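Local coordinates for protein TRAP dicarboxylate transporter, DctP subunit (Sulfurospirillum deleyianum, PDB 4OVS) that binds succinate and probably serves as the periplasmic solute-binding component of a TRAP-type dicarboxylate transporter, at residues Pro107-Asp112 with Lys326-Val331; Val138-Trp143 with Val238-Ser243. All blocks are in the same frame, centred on the assembly; numbering follows the deposited sequence.

Contact 1 (Pro107-Asp112 with Lys326-Val331)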
# COMPACT_ATOMS: atom_id res chain seq x y z
N PRO A 107 5.06 -9.34 8.93
CA PRO A 107 4.79 -8.49 10.10
C PRO A 107 6.04 -8.10 10.88
O PRO A 107 6.86 -8.94 11.20
CB PRO A 107 3.83 -9.33 10.94
CG PRO A 107 3.90 -10.72 10.39
CD PRO A 107 4.30 -10.59 8.95
N PHE A 108 6.20 -6.80 11.12
CA PHE A 108 7.32 -6.26 11.87
C PHE A 108 8.69 -6.39 11.19
O PHE A 108 9.70 -6.25 11.86
CB PHE A 108 7.40 -6.88 13.26
CG PHE A 108 6.23 -6.53 14.12
CD1 PHE A 108 6.19 -5.33 14.79
CD2 PHE A 108 5.16 -7.39 14.23
CE1 PHE A 108 5.10 -4.97 15.58
CE2 PHE A 108 4.05 -7.05 15.03
CZ PHE A 108 4.03 -5.84 15.70
N ILE A 109 8.72 -6.58 9.88
CA ILE A 109 10.00 -6.70 9.17
C ILE A 109 10.76 -5.35 9.13
O ILE A 109 11.99 -5.30 9.23
CB ILE A 109 9.81 -7.31 7.74
CG1 ILE A 109 11.18 -7.60 7.09
CG2 ILE A 109 9.05 -6.39 6.83
CD1 ILE A 109 11.61 -9.03 7.16
N PHE A 110 10.04 -4.24 9.03
CA PHE A 110 10.68 -2.92 8.97
C PHE A 110 10.61 -2.23 10.35
O PHE A 110 9.51 -2.09 10.90
CB PHE A 110 10.00 -2.01 7.92
CG PHE A 110 10.16 -2.47 6.48
CD1 PHE A 110 11.40 -2.45 5.84
CD2 PHE A 110 9.09 -2.93 5.77
CE1 PHE A 110 11.55 -2.88 4.52
CE2 PHE A 110 9.22 -3.38 4.45
CZ PHE A 110 10.47 -3.36 3.83
N ARG A 111 11.76 -1.79 10.87
CA ARG A 111 11.87 -1.21 12.21
C ARG A 111 11.35 0.20 12.25
O ARG A 111 10.90 0.65 13.29
CB ARG A 111 13.32 -1.12 12.65
CG ARG A 111 14.05 -2.41 12.72
CD ARG A 111 15.38 -2.23 13.39
NE ARG A 111 16.28 -1.32 12.68
CZ ARG A 111 16.98 -1.65 11.60
NH1 ARG A 111 16.87 -2.86 11.04
NH2 ARG A 111 17.80 -0.77 11.04
N ASP A 112 11.45 0.90 11.13
CA ASP A 112 11.09 2.31 11.08
C ASP A 112 11.33 2.77 9.66
O ASP A 112 11.66 1.95 8.80
CB ASP A 112 11.84 3.14 12.12
CG ASP A 112 13.33 2.90 12.10
OD1 ASP A 112 13.90 2.53 11.05
OD2 ASP A 112 13.98 3.12 13.15
N LYS A 326 16.75 -12.40 5.67
CA LYS A 326 17.89 -12.10 6.55
C LYS A 326 18.65 -10.86 6.11
O LYS A 326 19.09 -10.06 6.94
CB LYS A 326 18.84 -13.31 6.67
CG LYS A 326 18.38 -14.34 7.70
CD LYS A 326 19.33 -15.53 7.84
CE LYS A 326 18.62 -16.73 8.49
NZ LYS A 326 17.80 -16.37 9.72
N LYS A 327 18.79 -10.68 4.80
CA LYS A 327 19.36 -9.46 4.26
C LYS A 327 18.60 -8.24 4.76
O LYS A 327 19.21 -7.26 5.17
CB LYS A 327 19.30 -9.47 2.74
CG LYS A 327 20.64 -9.22 2.07
CD LYS A 327 20.52 -9.18 0.55
CE LYS A 327 20.22 -10.54 -0.02
NZ LYS A 327 21.21 -10.91 -1.10
N VAL A 328 17.27 -8.30 4.70
CA VAL A 328 16.46 -7.20 5.20
C VAL A 328 16.68 -7.01 6.68
O VAL A 328 16.86 -5.89 7.12
CB VAL A 328 14.96 -7.41 4.98
CG1 VAL A 328 14.20 -6.29 5.69
CG2 VAL A 328 14.64 -7.41 3.51
N GLN A 329 16.69 -8.09 7.44
CA GLN A 329 16.86 -7.95 8.89
C GLN A 329 18.22 -7.37 9.25
O GLN A 329 18.36 -6.71 10.27
CB GLN A 329 16.65 -9.28 9.58
CG GLN A 329 15.20 -9.74 9.49
CD GLN A 329 14.99 -11.12 10.07
OE1 GLN A 329 15.56 -12.10 9.61
NE2 GLN A 329 14.16 -11.19 11.10
N ALA A 330 19.21 -7.57 8.38
CA ALA A 330 20.57 -7.12 8.64
C ALA A 330 20.84 -5.65 8.30
O ALA A 330 21.89 -5.12 8.65
CB ALA A 330 21.58 -8.02 7.91
N VAL A 331 19.90 -4.99 7.61
CA VAL A 331 20.17 -3.64 7.13
C VAL A 331 20.14 -2.69 8.29
O VAL A 331 19.10 -2.50 8.93
CB VAL A 331 19.16 -3.17 6.07
CG1 VAL A 331 19.31 -1.67 5.85
CG2 VAL A 331 19.36 -3.93 4.77
O HOH W 1 15.88 -5.28 11.91

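Contact 2 (Val138-Trp143 with Val238-Ser243)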
# COMPACT_ATOMS: atom_id res chain seq x y z
N VAL A 138 7.09 -2.15 -16.72
CA VAL A 138 8.21 -1.27 -16.52
C VAL A 138 8.14 -0.78 -15.07
O VAL A 138 7.23 -0.05 -14.71
CB VAL A 138 8.13 -0.06 -17.42
CG1 VAL A 138 9.42 0.76 -17.32
CG2 VAL A 138 7.84 -0.51 -18.82
N ALA A 139 9.10 -1.21 -14.26
CA ALA A 139 9.17 -0.85 -12.85
C ALA A 139 9.93 0.44 -12.67
O ALA A 139 11.07 0.55 -13.10
CB ALA A 139 9.87 -1.96 -12.07
N LEU A 140 9.33 1.41 -11.99
CA LEU A 140 10.02 2.67 -11.75
C LEU A 140 10.36 2.74 -10.26
O LEU A 140 11.17 1.95 -9.80
CB LEU A 140 9.15 3.83 -12.22
CG LEU A 140 8.83 3.94 -13.70
CD1 LEU A 140 7.81 5.02 -14.00
CD2 LEU A 140 10.06 4.24 -14.45
N ASP A 141 9.73 3.63 -9.50
CA ASP A 141 10.18 3.96 -8.13
C ASP A 141 9.27 3.41 -7.02
O ASP A 141 8.11 3.18 -7.24
CB ASP A 141 10.11 5.47 -7.89
CG ASP A 141 11.15 6.25 -8.64
OD1 ASP A 141 12.35 5.90 -8.51
OD2 ASP A 141 10.75 7.24 -9.34
N TYR A 142 9.79 3.30 -5.81
CA TYR A 142 8.94 3.03 -4.67
C TYR A 142 8.38 4.30 -4.04
O TYR A 142 9.12 5.30 -3.88
CB TYR A 142 9.71 2.28 -3.60
CG TYR A 142 10.17 0.90 -4.02
CD1 TYR A 142 9.29 -0.14 -4.08
CD2 TYR A 142 11.50 0.64 -4.31
CE1 TYR A 142 9.68 -1.41 -4.42
CE2 TYR A 142 11.91 -0.65 -4.68
CZ TYR A 142 10.99 -1.67 -4.72
OH TYR A 142 11.37 -2.97 -5.08
N TRP A 143 7.09 4.21 -3.69
CA TRP A 143 6.33 5.22 -2.94
C TRP A 143 5.88 4.69 -1.58
O TRP A 143 5.74 3.48 -1.42
CB TRP A 143 5.10 5.63 -3.73
CG TRP A 143 5.32 6.53 -4.90
CD1 TRP A 143 6.50 6.83 -5.50
CD2 TRP A 143 4.30 7.20 -5.65
NE1 TRP A 143 6.28 7.70 -6.55
CE2 TRP A 143 4.94 7.94 -6.66
CE3 TRP A 143 2.90 7.28 -5.54
CZ2 TRP A 143 4.24 8.77 -7.54
CZ3 TRP A 143 2.23 8.10 -6.39
CH2 TRP A 143 2.89 8.84 -7.38
N VAL A 238 5.66 1.97 -8.40
CA VAL A 238 5.09 2.57 -9.61
C VAL A 238 5.50 1.70 -10.78
O VAL A 238 6.69 1.36 -10.93
CB VAL A 238 5.61 4.02 -9.80
CG1 VAL A 238 5.06 4.68 -11.07
CG2 VAL A 238 5.26 4.86 -8.60
N ILE A 239 4.51 1.32 -11.57
CA ILE A 239 4.73 0.58 -12.80
C ILE A 239 4.05 1.16 -14.02
O ILE A 239 3.04 1.85 -13.92
CB ILE A 239 4.28 -0.87 -12.72
CG1 ILE A 239 2.82 -0.93 -12.27
CG2 ILE A 239 5.20 -1.66 -11.78
CD1 ILE A 239 2.25 -2.28 -12.45
N MSE A 240 4.62 0.85 -15.18
CA MSE A 240 4.03 1.29 -16.43
C MSE A 240 3.75 0.11 -17.35
O MSE A 240 4.33 -0.97 -17.20
CB MSE A 240 4.92 2.30 -17.15
CG MSE A 240 5.35 3.48 -16.38
SE MSE A 240 5.99 4.96 -17.53
CE MSE A 240 7.75 4.25 -18.06
N SER A 241 2.82 0.31 -18.26
CA SER A 241 2.51 -0.70 -19.28
C SER A 241 3.68 -0.78 -20.25
O SER A 241 4.10 0.21 -20.86
CB SER A 241 1.23 -0.34 -20.04
OG SER A 241 1.09 -1.15 -21.19
N GLU A 242 4.23 -1.97 -20.38
CA GLU A 242 5.33 -2.21 -21.30
C GLU A 242 5.00 -1.89 -22.79
O GLU A 242 5.86 -1.37 -23.52
CB GLU A 242 5.76 -3.67 -21.16
CG GLU A 242 6.99 -4.06 -21.87
CD GLU A 242 7.37 -5.47 -21.50
OE1 GLU A 242 8.20 -5.63 -20.56
OE2 GLU A 242 6.82 -6.41 -22.12
N SER A 243 3.79 -2.19 -23.24
CA SER A 243 3.47 -1.95 -24.64
C SER A 243 3.14 -0.47 -24.87
O SER A 243 3.51 0.10 -25.90
CB SER A 243 2.36 -2.88 -25.12
OG SER A 243 1.22 -2.77 -24.31

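Contact 1 (Pro107-Asp112 with Lys326-Val331)
R111 reaches from the loop before helix 113-120 to V331, just past the end of helix 317-330, and grips one carbonyl oxygen with both terminal nitrogens. R111 NH1 lies 3.1 Å and R111 NH2 3.0 Å from V331 O, and this oxygen sits at the guanidinium edge, close to its plane. NH2 approaches in the carbonyl plane on a lone pair, whereas NH1 comes nearly in line with the C=O bond. The R111 chain runs out with an extended chi2 (-170°) and then bends at chi3 (-63°), which turns the guanidinium end-on to its acceptor. R111 NH1 also donates to a water 2.8 Å away, and that water makes a weak bond to Q329 O. Deeper in, I109 and V328 cross at about a right angle: I109 CG1, placed anti to its own amide nitrogen (chi1 -172°), lies 3.6 Å from V328 CG1, and I109 CD1 extends past it to within 4.3 Å of Q329 CG. The F110 ring brings CE1 obliquely to the same V328 methyl. H115 of helix 113-120 bridges the two segments, accepting from R111 N through ND1 and bonding V328 O through NE2. A buried aliphatic contact is thus bordered by a polar one, in which a cationic guanidinium puts two N-H donors on one carbonyl oxygen just past the helix end, which probably polarises that carbonyl.

Contact 2 (Val138-Trp143 with Val238-Ser243)
V238 points one methyl at the indole of W143 and the other at L140. V238 CG2 stands over one face of the W143 five-membered ring, 3.6 Å from its centroid and 11° off the normal, a CH-pi contact; V238 CG1 lies 4.0 Å from L140 CD1. L140 CD1 also packs 3.8 Å from CG of M240, a selenomethionine, while the M240 chain bends at chi3 (-75°) and carries CE to 3.9 Å from V138 CG1. Beneath this row run two antiparallel strands: V138 and M240 form a hydrogen-bonded pair, A139 and I239 a non-hydrogen-bonded one. Beyond them a beta bulge sets L140 and D141 opposite V238: L140 N donates to V238 O (2.8 Å) and V238 N to D141 O (3.0 Å). M260 of helix 253-289 touches L140, V238 and W143, and T264 holds W143 NE1. A leucine in place of W143 would probably strip V238 CG2 of its aromatic platform and leave T264 without its indole partner. Four backbone bonds, three of them nearly straight, thus fix the strands, and the indole, near K40 and Y236 of the succinate site, joins an apolar row through its face and a polar helix residue through its N-H.

Overall arrangement
From the N terminus the chain forms strands 26-31, 59-64 and 86-87 before it reaches the loop at 107-112, the first half of contact 1. Helices 113-120 and 123-134 lead into strand 137-152, whose early part meets strand 233-241 in contact 2, closing a loop of 94 residues. The chain continues through the long helix 253-289 to helix 317-330, whose end returns to 107-112. Contact 2 is therefore nested inside the 213-residue loop that contact 1 closes. The two do not touch: their centres lie 24 Å apart. Contact 2 joins strands within the mixed sheet, beside the succinate site, whereas contact 1 ties the C-terminal helix to a loop.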